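Local coordinates for protein dephospho-CoA kinase (Mycobacterium paratuberculosis, PDB 6N39) that probably catalyses the ATP-dependent phosphorylation of the 3'-hydroxyl group of dephospho-CoA, the last step of coenzyme A biosynthesis, at residues A129-L134 / L239-G244; P226-Q231 / P335-N340; Q233-R238 / I270-T275; H342-G347 / Q352-F357. One frame throughout, in Å; residues are numbered along the deposited sequence.

Contact 1. Residues A129-L134 / L239-G244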
loop_
_atom_site.group_PDB
_atom_site.type_symbol
_atom_site.label_atom_id
_atom_site.label_comp_id
_atom_site.label_asym_id
_atom_site.label_seq_id
_atom_site.Cartn_x
_atom_site.Cartn_y
_atom_site.Cartn_z
ATOM N N ALA A 129 -6.252 3.229 4.717
ATOM C CA ALA A 129 -5.023 3.237 3.922
ATOM C C ALA A 129 -4.929 2.082 2.926
ATOM O O ALA A 129 -4.480 2.330 1.789
ATOM C CB ALA A 129 -3.786 3.224 4.832
ATOM N N PRO A 130 -5.325 0.840 3.257
ATOM C CA PRO A 130 -5.145 -0.269 2.301
ATOM C C PRO A 130 -5.976 -0.125 1.031
ATOM O O PRO A 130 -5.719 -0.851 0.062
ATOM C CB PRO A 130 -5.577 -1.509 3.112
ATOM C CG PRO A 130 -5.333 -1.106 4.540
ATOM C CD PRO A 130 -5.802 0.329 4.560
ATOM N N LEU A 131 -6.959 0.777 1.010
ATOM C CA LEU A 131 -7.672 1.075 -0.221
ATOM C C LEU A 131 -6.781 1.732 -1.268
ATOM O O LEU A 131 -7.157 1.755 -2.440
ATOM C CB LEU A 131 -8.867 1.996 0.060
ATOM C CG LEU A 131 -9.907 1.569 1.087
ATOM C CD1 LEU A 131 -10.940 2.689 1.335
ATOM C CD2 LEU A 131 -10.596 0.304 0.652
ATOM N N PHE A 132 -5.609 2.259 -0.889
ATOM C CA PHE A 132 -4.871 3.049 -1.877
ATOM C C PHE A 132 -3.556 2.392 -2.276
ATOM O O PHE A 132 -2.910 1.725 -1.466
ATOM C CB PHE A 132 -4.568 4.458 -1.349
ATOM C CG PHE A 132 -5.801 5.277 -1.088
ATOM C CD1 PHE A 132 -6.345 6.072 -2.086
ATOM C CD2 PHE A 132 -6.423 5.228 0.133
ATOM C CE1 PHE A 132 -7.485 6.804 -1.857
ATOM C CE2 PHE A 132 -7.571 5.962 0.374
ATOM C CZ PHE A 132 -8.095 6.751 -0.626
ATOM N N PRO A 133 -3.130 2.581 -3.531
ATOM C CA PRO A 133 -1.786 2.129 -3.940
ATOM C C PRO A 133 -0.652 2.924 -3.298
ATOM O O PRO A 133 0.502 2.473 -3.337
ATOM C CB PRO A 133 -1.787 2.317 -5.470
ATOM C CG PRO A 133 -2.979 3.154 -5.793
ATOM C CD PRO A 133 -3.960 3.066 -4.647
ATOM N N LEU A 134 -0.944 4.078 -2.704
ATOM C CA LEU A 134 0.070 4.947 -2.127
ATOM C C LEU A 134 -0.627 5.942 -1.206
ATOM O O LEU A 134 -1.651 6.508 -1.576
ATOM C CB LEU A 134 0.826 5.692 -3.223
ATOM C CG LEU A 134 2.057 6.499 -2.843
ATOM C CD1 LEU A 134 3.226 5.564 -2.582
ATOM C CD2 LEU A 134 2.378 7.466 -3.975
ATOM N N LEU A 239 -2.833 -5.707 -0.573
ATOM C CA LEU A 239 -3.087 -6.826 -1.469
ATOM C C LEU A 239 -4.282 -7.658 -0.997
ATOM O O LEU A 239 -5.050 -8.157 -1.826
ATOM C CB LEU A 239 -1.833 -7.699 -1.596
ATOM C CG LEU A 239 -0.581 -7.084 -2.255
ATOM C CD1 LEU A 239 0.659 -8.016 -2.111
ATOM C CD2 LEU A 239 -0.833 -6.795 -3.716
ATOM N N LYS A 240 -4.476 -7.805 0.318
ATOM C CA LYS A 240 -5.689 -8.467 0.809
ATOM C C LYS A 240 -6.935 -7.733 0.323
ATOM O O LYS A 240 -7.877 -8.344 -0.218
ATOM C CB LYS A 240 -5.666 -8.540 2.344
ATOM C CG LYS A 240 -4.711 -9.620 2.892
ATOM C CD LYS A 240 -4.630 -9.587 4.423
ATOM C CE LYS A 240 -5.953 -9.969 5.117
ATOM N NZ LYS A 240 -6.310 -11.399 4.992
ATOM N N THR A 241 -6.935 -6.405 0.480
ATOM C CA THR A 241 -8.074 -5.613 0.038
ATOM C C THR A 241 -8.277 -5.735 -1.464
ATOM O O THR A 241 -9.412 -5.894 -1.928
ATOM C CB THR A 241 -7.885 -4.146 0.440
ATOM O OG1 THR A 241 -7.920 -4.063 1.870
ATOM C CG2 THR A 241 -9.011 -3.275 -0.136
ATOM N N ALA A 242 -7.188 -5.686 -2.239
ATOM C CA ALA A 242 -7.316 -5.754 -3.691
ATOM C C ALA A 242 -7.790 -7.129 -4.163
ATOM O O ALA A 242 -8.487 -7.231 -5.176
ATOM C CB ALA A 242 -5.980 -5.396 -4.359
ATOM N N SER A 243 -7.419 -8.193 -3.456
ATOM C CA SER A 243 -7.739 -9.535 -3.914
ATOM C C SER A 243 -9.166 -9.928 -3.602
ATOM O O SER A 243 -9.704 -10.833 -4.256
ATOM C CB SER A 243 -6.789 -10.541 -3.278
ATOM O OG SER A 243 -5.466 -10.247 -3.679
ATOM N N GLY A 244 -9.775 -9.300 -2.598
ATOM C CA GLY A 244 -11.192 -9.574 -2.397
ATOM C C GLY A 244 -11.407 -10.924 -1.752
ATOM O O GLY A 244 -10.928 -11.128 -0.643
#
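P130 brings its ring against T241, CB lying 3.7 Å from T241 OG1, and its own carbonyl oxygen stands 4.0 Å from T241 CB. The threonine is therefore touched by both the ring and the backbone of one residue. Next along the 3-10 segment comes L131, whose CB sets off away from the helix. Its side chain then turns back, and CD2 comes within 4.0 Å of T241 CG2. With chi1 at -66°, the threonine holds OG1 beside its own backbone N, where it makes a weak hydrogen bond to N237 O one turn earlier, while CG2 serves as the apolar end. F132 closes the 3-10 turn through its backbone N, 2.9 Å from A129 O, and its carbonyl accepts a hydrogen bond from R238 NE. P133 and L134 then lead inward, packing on L10 and I12. The contact illustrates how two domains can meet lightly at a surface. The loop entering strand 135-139 of the kinase's parallel sheet rests on T241, in the last turn of helix 228-243, in the UPF0157 region, and that helix turns L239 and S243 to strand 270-276.

Contact 2. Residues P226-Q231 / P335-N340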
loop_
_atom_site.group_PDB
_atom_site.type_symbol
_atom_site.label_atom_id
_atom_site.label_comp_id
_atom_site.label_asym_id
_atom_site.label_seq_id
_atom_site.Cartn_x
_atom_site.Cartn_y
_atom_site.Cartn_z
ATOM N N PRO A 226 15.364 -1.748 9.163
ATOM C CA PRO A 226 14.418 -1.895 10.281
ATOM C C PRO A 226 12.991 -1.569 9.904
ATOM O O PRO A 226 12.076 -1.967 10.627
ATOM C CB PRO A 226 14.946 -0.908 11.333
ATOM C CG PRO A 226 16.361 -0.608 10.920
ATOM C CD PRO A 226 16.380 -0.714 9.429
ATOM N N GLU A 227 12.772 -0.862 8.798
ATOM C CA GLU A 227 11.432 -0.513 8.351
ATOM C C GLU A 227 10.780 -1.553 7.443
ATOM O O GLU A 227 9.614 -1.370 7.075
ATOM C CB GLU A 227 11.460 0.809 7.607
ATOM C CG GLU A 227 11.571 2.033 8.479
ATOM C CD GLU A 227 11.480 3.286 7.644
ATOM O OE1 GLU A 227 12.521 3.945 7.431
ATOM O OE2 GLU A 227 10.365 3.584 7.162
ATOM N N TRP A 228 11.486 -2.610 7.041
ATOM C CA TRP A 228 10.845 -3.604 6.175
ATOM C C TRP A 228 9.583 -4.218 6.771
ATOM O O TRP A 228 8.627 -4.435 6.008
ATOM C CB TRP A 228 11.818 -4.729 5.800
ATOM C CG TRP A 228 12.798 -4.378 4.726
ATOM C CD1 TRP A 228 12.674 -3.402 3.776
ATOM C CD2 TRP A 228 14.071 -4.999 4.502
ATOM N NE1 TRP A 228 13.800 -3.372 2.982
ATOM C CE2 TRP A 228 14.666 -4.349 3.401
ATOM C CE3 TRP A 228 14.760 -6.049 5.125
ATOM C CZ2 TRP A 228 15.927 -4.705 2.913
ATOM C CZ3 TRP A 228 16.007 -6.408 4.633
ATOM C CH2 TRP A 228 16.580 -5.729 3.541
ATOM N N PRO A 229 9.506 -4.555 8.064
ATOM C CA PRO A 229 8.242 -5.130 8.560
ATOM C C PRO A 229 7.047 -4.198 8.382
ATOM O O PRO A 229 5.981 -4.658 7.950
ATOM C CB PRO A 229 8.542 -5.423 10.040
ATOM C CG PRO A 229 10.054 -5.580 10.098
ATOM C CD PRO A 229 10.565 -4.572 9.100
ATOM N N ALA A 230 7.196 -2.899 8.676
ATOM C CA ALA A 230 6.084 -1.959 8.503
ATOM C C ALA A 230 5.713 -1.795 7.032
ATOM O O ALA A 230 4.517 -1.771 6.676
ATOM C CB ALA A 230 6.442 -0.601 9.129
ATOM N N GLN A 231 6.722 -1.686 6.153
ATOM C CA GLN A 231 6.429 -1.605 4.722
ATOM C C GLN A 231 5.682 -2.846 4.254
ATOM O O GLN A 231 4.712 -2.760 3.478
ATOM C CB GLN A 231 7.724 -1.413 3.912
ATOM C CG GLN A 231 8.482 -0.100 4.251
ATOM C CD GLN A 231 9.879 -0.021 3.612
ATOM O OE1 GLN A 231 10.309 -0.927 2.894
ATOM N NE2 GLN A 231 10.584 1.064 3.882
ATOM N N PRO A 335 8.830 3.133 -7.923
ATOM C CA PRO A 335 10.283 3.018 -7.708
ATOM C C PRO A 335 10.709 3.275 -6.272
ATOM O O PRO A 335 11.835 2.922 -5.913
ATOM C CB PRO A 335 10.878 4.068 -8.660
ATOM C CG PRO A 335 9.775 5.077 -8.847
ATOM C CD PRO A 335 8.486 4.280 -8.794
ATOM N N GLY A 336 9.853 3.861 -5.436
ATOM C CA GLY A 336 10.183 4.004 -4.033
ATOM C C GLY A 336 10.033 2.747 -3.192
ATOM O O GLY A 336 10.449 2.752 -2.035
ATOM N N ARG A 337 9.447 1.671 -3.716
ATOM C CA ARG A 337 9.257 0.444 -2.936
ATOM C C ARG A 337 9.169 -0.763 -3.865
ATOM O O ARG A 337 8.100 -1.373 -4.037
ATOM C CB ARG A 337 8.002 0.558 -2.063
ATOM C CG ARG A 337 7.726 -0.657 -1.131
ATOM C CD ARG A 337 8.924 -1.024 -0.245
ATOM N NE ARG A 337 9.911 -1.840 -0.969
ATOM C CZ ARG A 337 11.186 -1.942 -0.611
ATOM N NH1 ARG A 337 11.634 -1.283 0.464
ATOM N NH2 ARG A 337 12.021 -2.675 -1.335
ATOM N N PRO A 338 10.287 -1.156 -4.474
ATOM C CA PRO A 338 10.290 -2.394 -5.262
ATOM C C PRO A 338 9.748 -3.564 -4.453
ATOM O O PRO A 338 10.108 -3.764 -3.286
ATOM C CB PRO A 338 11.766 -2.579 -5.627
ATOM C CG PRO A 338 12.331 -1.169 -5.623
ATOM C CD PRO A 338 11.604 -0.491 -4.477
ATOM N N THR A 339 8.874 -4.341 -5.096
ATOM C CA THR A 339 8.089 -5.400 -4.474
ATOM C C THR A 339 7.802 -6.467 -5.524
ATOM O O THR A 339 7.341 -6.133 -6.617
ATOM C CB THR A 339 6.737 -4.862 -3.952
ATOM O OG1 THR A 339 6.919 -3.668 -3.188
ATOM C CG2 THR A 339 6.004 -5.902 -3.121
ATOM N N ASN A 340 8.035 -7.730 -5.190
ATOM C CA ASN A 340 7.578 -8.855 -5.999
ATOM C C ASN A 340 6.349 -9.478 -5.356
ATOM O O ASN A 340 6.324 -9.697 -4.146
ATOM C CB ASN A 340 8.663 -9.933 -6.129
ATOM C CG ASN A 340 9.863 -9.461 -6.869
ATOM O OD1 ASN A 340 9.755 -8.687 -7.817
ATOM N ND2 ASN A 340 11.036 -9.936 -6.455
HETATM O O HOH W 1 13.751 -0.095 2.469
#
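R337 reaches across to Q231 and W228, and its side chain carries most of the contact. CB starts toward the helix, and CG continues the departure from the backbone, anti to N with chi1 at -177°. Bends at the next two torsions bring CD to 3.4 Å from Q231 OE1. Beyond it the guanidinium uses its nitrogens in two directions. NE and NH2 grip a single atom side-on, P338 O, at 3.0 Å from NE and 2.9 Å from NH2, which should fix the rotation of the group. NH1 turns to the helix and donates to Q231 OE1 at 2.8 Å; the bond is distinctly bent, at 131°, and OE1 is tilted out of the guanidinium plane. The same nitrogen lies 3.9 Å from W228 NE1, near the plane of the indole and at its edge, with the two flat groups 75° apart. A water accepts weakly from both NH1 and NE1. The stronger partner of W228 NE1 is D268, whose OD1 also forms a salt bridge with R337 NH2. In this way the N-terminal part of helix 228-243 is joined to the loop leading into strand 339-345, while I270 of the adjacent strand 270-276 touches W228, Q231 and R337.

Contact 3. Residues Q233-R238 / I270-T275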
loop_
_atom_site.group_PDB
_atom_site.type_symbol
_atom_site.label_atom_id
_atom_site.label_comp_id
_atom_site.label_asym_id
_atom_site.label_seq_id
_atom_site.Cartn_x
_atom_site.Cartn_y
_atom_site.Cartn_z
ATOM N N GLN A 233 3.774 -4.853 6.005
ATOM C CA GLN A 233 2.396 -4.898 6.499
ATOM C C GLN A 233 1.498 -4.006 5.649
ATOM O O GLN A 233 0.362 -4.385 5.321
ATOM C CB GLN A 233 2.324 -4.480 7.970
ATOM C CG GLN A 233 0.963 -4.773 8.630
ATOM C CD GLN A 233 0.606 -6.266 8.584
ATOM O OE1 GLN A 233 1.289 -7.095 9.187
ATOM N NE2 GLN A 233 -0.464 -6.606 7.863
ATOM N N ARG A 234 1.997 -2.826 5.257
ATOM C CA ARG A 234 1.191 -1.986 4.370
ATOM C C ARG A 234 0.880 -2.722 3.078
ATOM O O ARG A 234 -0.265 -2.698 2.597
ATOM C CB ARG A 234 1.895 -0.660 4.069
ATOM C CG ARG A 234 2.005 0.211 5.286
ATOM C CD ARG A 234 2.441 1.609 4.924
ATOM N NE ARG A 234 3.848 1.693 4.596
ATOM C CZ ARG A 234 4.810 1.967 5.474
ATOM N NH1 ARG A 234 4.519 2.181 6.750
ATOM N NH2 ARG A 234 6.070 2.043 5.073
ATOM N N ILE A 235 1.878 -3.430 2.534
ATOM C CA ILE A 235 1.685 -4.128 1.262
ATOM C C ILE A 235 0.698 -5.293 1.422
ATOM O O ILE A 235 -0.205 -5.483 0.599
ATOM C CB ILE A 235 3.043 -4.601 0.711
ATOM C CG1 ILE A 235 3.929 -3.398 0.367
ATOM C CG2 ILE A 235 2.834 -5.520 -0.495
ATOM C CD1 ILE A 235 5.453 -3.737 0.234
ATOM N N VAL A 236 0.880 -6.098 2.469
ATOM C CA VAL A 236 -0.000 -7.231 2.744
ATOM C C VAL A 236 -1.446 -6.765 2.849
ATOM O O VAL A 236 -2.346 -7.365 2.250
ATOM C CB VAL A 236 0.441 -7.960 4.031
ATOM C CG1 VAL A 236 -0.682 -8.900 4.531
ATOM C CG2 VAL A 236 1.749 -8.744 3.802
ATOM N N ASN A 237 -1.692 -5.688 3.611
ATOM C CA ASN A 237 -3.057 -5.189 3.753
ATOM C C ASN A 237 -3.615 -4.742 2.410
ATOM O O ASN A 237 -4.768 -5.049 2.064
ATOM C CB ASN A 237 -3.101 -4.028 4.755
ATOM C CG ASN A 237 -2.872 -4.478 6.187
ATOM O OD1 ASN A 237 -2.927 -5.670 6.494
ATOM N ND2 ASN A 237 -2.621 -3.518 7.080
ATOM N N ARG A 238 -2.808 -3.986 1.646
ATOM C CA ARG A 238 -3.238 -3.488 0.341
ATOM C C ARG A 238 -3.612 -4.634 -0.598
ATOM O O ARG A 238 -4.613 -4.563 -1.328
ATOM C CB ARG A 238 -2.116 -2.633 -0.267
ATOM C CG ARG A 238 -2.372 -2.145 -1.689
ATOM C CD ARG A 238 -1.155 -1.333 -2.252
ATOM N NE ARG A 238 -0.796 -0.225 -1.360
ATOM C CZ ARG A 238 0.439 0.047 -0.935
ATOM N NH1 ARG A 238 1.489 -0.667 -1.372
ATOM N NH2 ARG A 238 0.627 1.057 -0.089
ATOM N N ILE A 270 10.941 -6.303 -1.582
ATOM C CA ILE A 270 10.084 -7.039 -0.658
ATOM C C ILE A 270 9.316 -8.101 -1.435
ATOM O O ILE A 270 8.643 -7.789 -2.422
ATOM C CB ILE A 270 9.131 -6.079 0.076
ATOM C CG1 ILE A 270 9.939 -5.228 1.068
ATOM C CG2 ILE A 270 8.018 -6.856 0.792
ATOM C CD1 ILE A 270 9.104 -4.250 1.877
ATOM N N ASP A 271 9.405 -9.361 -1.000
ATOM C CA ASP A 271 8.638 -10.434 -1.633
ATOM C C ASP A 271 7.394 -10.751 -0.822
ATOM O O ASP A 271 7.473 -10.926 0.403
ATOM C CB ASP A 271 9.469 -11.708 -1.796
ATOM C CG ASP A 271 10.595 -11.528 -2.786
ATOM O OD1 ASP A 271 11.647 -11.000 -2.383
ATOM O OD2 ASP A 271 10.409 -11.913 -3.956
ATOM N N ILE A 272 6.266 -10.873 -1.525
ATOM C CA ILE A 272 4.972 -11.229 -0.960
ATOM C C ILE A 272 4.427 -12.426 -1.727
ATOM O O ILE A 272 4.556 -12.486 -2.950
ATOM C CB ILE A 272 3.961 -10.069 -1.080
ATOM C CG1 ILE A 272 4.526 -8.773 -0.494
ATOM C CG2 ILE A 272 2.639 -10.482 -0.425
ATOM C CD1 ILE A 272 4.802 -8.851 1.031
ATOM N N GLN A 273 3.780 -13.359 -1.034
ATOM C CA GLN A 273 3.054 -14.423 -1.717
ATOM C C GLN A 273 1.563 -14.291 -1.431
ATOM O O GLN A 273 1.153 -14.245 -0.268
ATOM C CB GLN A 273 3.549 -15.809 -1.281
ATOM C CG GLN A 273 2.771 -16.935 -1.965
ATOM C CD GLN A 273 3.305 -18.305 -1.628
ATOM O OE1 GLN A 273 4.053 -18.897 -2.414
ATOM N NE2 GLN A 273 2.923 -18.830 -0.450
ATOM N N ILE A 274 0.762 -14.244 -2.492
ATOM C CA ILE A 274 -0.682 -14.434 -2.411
ATOM C C ILE A 274 -0.977 -15.891 -2.746
ATOM O O ILE A 274 -0.632 -16.364 -3.845
ATOM C CB ILE A 274 -1.423 -13.499 -3.380
ATOM C CG1 ILE A 274 -1.072 -12.025 -3.109
ATOM C CG2 ILE A 274 -2.927 -13.743 -3.292
ATOM C CD1 ILE A 274 -1.664 -11.072 -4.166
ATOM N N THR A 275 -1.612 -16.602 -1.811
ATOM C CA THR A 275 -2.060 -17.965 -2.049
ATOM C C THR A 275 -3.481 -17.936 -2.599
ATOM O O THR A 275 -4.362 -17.316 -1.997
ATOM C CB THR A 275 -2.004 -18.791 -0.752
ATOM O OG1 THR A 275 -0.643 -18.929 -0.322
ATOM C CG2 THR A 275 -2.569 -20.172 -0.979
#
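While I235 and I272 meet on one side of strand 270-276, D271 on the other side presents OD2 to two donors, N340 ND2 and H342 NE2 of the neighbouring strand. That division of labour is the lesson of this contact: alternate residues of one strand serve polar chemistry on one face of the sheet and apolar packing on the other. Between 233-238 and 270-275 the touches are all apolar. I235 carries most of them, spreading its two branches over two strand residues. CG2 lies 3.7 Å from I272 CG1, and CD1, at the end of the extended branch, is 4.0 Å from I270 CD1. I272 is bent at its second torsion, chi2 -64°, and its CD1 comes within 4.1 Å of V236 CG2. One isoleucine thus touches two consecutive helix residues. Away from the strand, Q233 NE2 donates to N237 OD1 at 3.0 Å from above its carbonyl plane, along the helix surface. R238 faces the kinase part, where NH2 forms a salt bridge with D178. Helix 233-238 runs in the same general direction as the strand, at 27° to it, their axes 9.8 Å apart. Helix 228-243 thus covers one face of the mixed sheet, with strands 249-253 and 339-345 flanking strand 270-276, while Q273 on the opposite face touches helix 349-363.

Contact 4. Residues H342-G347 / Q352-F357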
loop_
_atom_site.group_PDB
_atom_site.type_symbol
_atom_site.label_atom_id
_atom_site.label_comp_id
_atom_site.label_asym_id
_atom_site.label_seq_id
_atom_site.Cartn_x
_atom_site.Cartn_y
_atom_site.Cartn_z
ATOM N N HIS A 342 4.268 -12.802 -5.750
ATOM C CA HIS A 342 4.112 -14.134 -6.322
ATOM C C HIS A 342 2.705 -14.638 -6.029
ATOM O O HIS A 342 2.243 -14.558 -4.891
ATOM C CB HIS A 342 5.148 -15.103 -5.727
ATOM C CG HIS A 342 6.559 -14.593 -5.763
ATOM N ND1 HIS A 342 7.435 -14.899 -6.781
ATOM C CD2 HIS A 342 7.252 -13.818 -4.895
ATOM C CE1 HIS A 342 8.602 -14.320 -6.551
ATOM N NE2 HIS A 342 8.518 -13.656 -5.413
ATOM N N ILE A 343 2.035 -15.187 -7.032
ATOM C CA ILE A 343 0.692 -15.736 -6.862
ATOM C C ILE A 343 0.794 -17.231 -7.115
ATOM O O ILE A 343 1.073 -17.655 -8.250
ATOM C CB ILE A 343 -0.315 -15.088 -7.816
ATOM C CG1 ILE A 343 -0.190 -13.556 -7.765
ATOM C CG2 ILE A 343 -1.740 -15.542 -7.478
ATOM C CD1 ILE A 343 -1.194 -12.858 -8.642
ATOM N N ARG A 344 0.565 -18.020 -6.062
ATOM C CA ARG A 344 0.796 -19.457 -6.091
ATOM C C ARG A 344 -0.421 -20.189 -5.542
ATOM O O ARG A 344 -1.182 -19.646 -4.729
ATOM C CB ARG A 344 2.065 -19.832 -5.288
ATOM C CG ARG A 344 3.373 -19.179 -5.838
ATOM C CD ARG A 344 4.595 -20.020 -5.403
ATOM N NE ARG A 344 5.862 -19.508 -5.920
ATOM C CZ ARG A 344 6.590 -18.567 -5.331
ATOM N NH1 ARG A 344 6.167 -18.011 -4.195
ATOM N NH2 ARG A 344 7.744 -18.177 -5.883
ATOM N N VAL A 345 -0.598 -21.430 -6.000
ATOM C CA VAL A 345 -1.796 -22.213 -5.713
ATOM C C VAL A 345 -1.620 -22.966 -4.396
ATOM O O VAL A 345 -0.606 -23.642 -4.184
ATOM C CB VAL A 345 -2.101 -23.187 -6.866
ATOM C CG1 VAL A 345 -3.304 -24.089 -6.516
ATOM C CG2 VAL A 345 -2.373 -22.412 -8.180
ATOM N N ASP A 346 -2.630 -22.872 -3.535
ATOM C CA ASP A 346 -2.752 -23.559 -2.248
ATOM C C ASP A 346 -2.296 -25.016 -2.302
ATOM O O ASP A 346 -2.916 -25.844 -2.970
ATOM C CB ASP A 346 -4.230 -23.501 -1.821
ATOM C CG ASP A 346 -4.458 -23.981 -0.372
ATOM O OD1 ASP A 346 -3.526 -23.871 0.447
ATOM O OD2 ASP A 346 -5.570 -24.476 -0.073
ATOM N N GLY A 347 -1.227 -25.342 -1.570
ATOM C CA GLY A 347 -0.737 -26.699 -1.470
ATOM C C GLY A 347 0.314 -27.095 -2.502
ATOM O O GLY A 347 1.026 -28.079 -2.291
ATOM N N GLN A 352 4.185 -23.917 -0.927
ATOM C CA GLN A 352 4.620 -24.399 0.383
ATOM C C GLN A 352 6.047 -23.954 0.682
ATOM O O GLN A 352 6.345 -23.490 1.790
ATOM C CB GLN A 352 4.502 -25.921 0.421
ATOM C CG GLN A 352 3.075 -26.404 0.174
ATOM C CD GLN A 352 2.322 -26.562 1.463
ATOM O OE1 GLN A 352 2.703 -27.379 2.299
ATOM N NE2 GLN A 352 1.257 -25.768 1.654
ATOM N N PHE A 353 6.928 -24.058 -0.314
ATOM C CA PHE A 353 8.337 -23.752 -0.110
ATOM C C PHE A 353 8.554 -22.282 0.238
ATOM O O PHE A 353 9.440 -21.966 1.040
ATOM C CB PHE A 353 9.143 -24.133 -1.360
ATOM C CG PHE A 353 10.621 -23.964 -1.182
ATOM C CD1 PHE A 353 11.258 -24.503 -0.057
ATOM C CD2 PHE A 353 11.376 -23.265 -2.121
ATOM C CE1 PHE A 353 12.623 -24.350 0.128
ATOM C CE2 PHE A 353 12.748 -23.126 -1.955
ATOM C CZ PHE A 353 13.378 -23.665 -0.825
ATOM N N ALA A 354 7.776 -21.365 -0.356
ATOM C CA ALA A 354 7.977 -19.947 -0.037
ATOM C C ALA A 354 7.763 -19.667 1.454
ATOM O O ALA A 354 8.472 -18.840 2.053
ATOM C CB ALA A 354 7.049 -19.070 -0.891
ATOM N N LEU A 355 6.792 -20.345 2.072
ATOM C CA LEU A 355 6.547 -20.190 3.509
ATOM C C LEU A 355 7.596 -20.941 4.339
ATOM O O LEU A 355 8.126 -20.425 5.356
ATOM C CB LEU A 355 5.129 -20.693 3.825
ATOM C CG LEU A 355 3.962 -20.011 3.079
ATOM C CD1 LEU A 355 2.640 -20.688 3.365
ATOM C CD2 LEU A 355 3.843 -18.519 3.443
ATOM N N LEU A 356 7.920 -22.161 3.889
ATOM C CA LEU A 356 8.876 -22.990 4.617
ATOM C C LEU A 356 10.248 -22.323 4.682
ATOM O O LEU A 356 10.930 -22.406 5.701
ATOM C CB LEU A 356 8.984 -24.367 3.953
ATOM C CG LEU A 356 10.118 -25.280 4.444
ATOM C CD1 LEU A 356 9.988 -25.564 5.948
ATOM C CD2 LEU A 356 10.190 -26.624 3.661
ATOM N N PHE A 357 10.684 -21.708 3.583
ATOM C CA PHE A 357 12.033 -21.143 3.501
ATOM C C PHE A 357 12.255 -20.112 4.594
ATOM O O PHE A 357 13.293 -20.122 5.276
ATOM C CB PHE A 357 12.211 -20.539 2.096
ATOM C CG PHE A 357 13.610 -20.074 1.764
ATOM C CD1 PHE A 357 14.628 -20.976 1.514
ATOM C CD2 PHE A 357 13.879 -18.722 1.639
ATOM C CE1 PHE A 357 15.903 -20.538 1.180
ATOM C CE2 PHE A 357 15.139 -18.279 1.290
ATOM C CZ PHE A 357 16.154 -19.191 1.064
#
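R344 and A354 form one half of this contact, G347 and Q352 the other. The arginine chain runs extended from CG to NE, bringing NH1 to 3.6 Å from A354 CB, a charged nitrogen against a methyl. Just past the strand, G347 O lies 3.6 Å from Q352 CG. The glutamine folds sharply at its second torsion, chi2 -92°, which carries the amide back over the turn and puts NE2 at 3.8 Å from G347 CA. G347 itself has a positive phi of 91°, a shape that suits glycine. The next shell fixes these groups. D303 forms a salt bridge with R344 NE, Q273 OE1 accepts from NH1, and H342 CB lies over one guanidinium face, toward its rim. S311 OG bonds G347 O, Q351 OE1 takes up G347 N, and Q352 OE1 is hydrogen-bonded to T312 OG1. These contacts pack the start of helix 349-363 against the strand that leads into it. Across the segments the touches are van der Waals only, and the hydrogen bonds run outward. The carboxylate of D303 probably offsets the arginine's charge, which K327 nearby would add to, so the burial of the guanidinium is probably compensated by D303 and Q273 rather than by A354.

How the contacts relate
Three of the four contacts draw on helix 228-243. Contact 1 uses its end at the surface, where it meets the kinase part in a sparse touch; contact 2 uses its N-terminal part, partly buried and polar; contact 3 uses its middle, buried and purely aliphatic. Contacts 2, 3 and 4 all reach one mixed sheet, in which strands 270-276 and 339-345 are hydrogen-bonded neighbours. Contact 4, buried like contact 3, engages helix 349-363 through methyl and methylene touches to polar groups whose bonds lie elsewhere. Contacts 1 and 3 also touch each other directly, tying core to domain boundary, consistent with a C-terminal region involved in proper folding of the full-length enzyme.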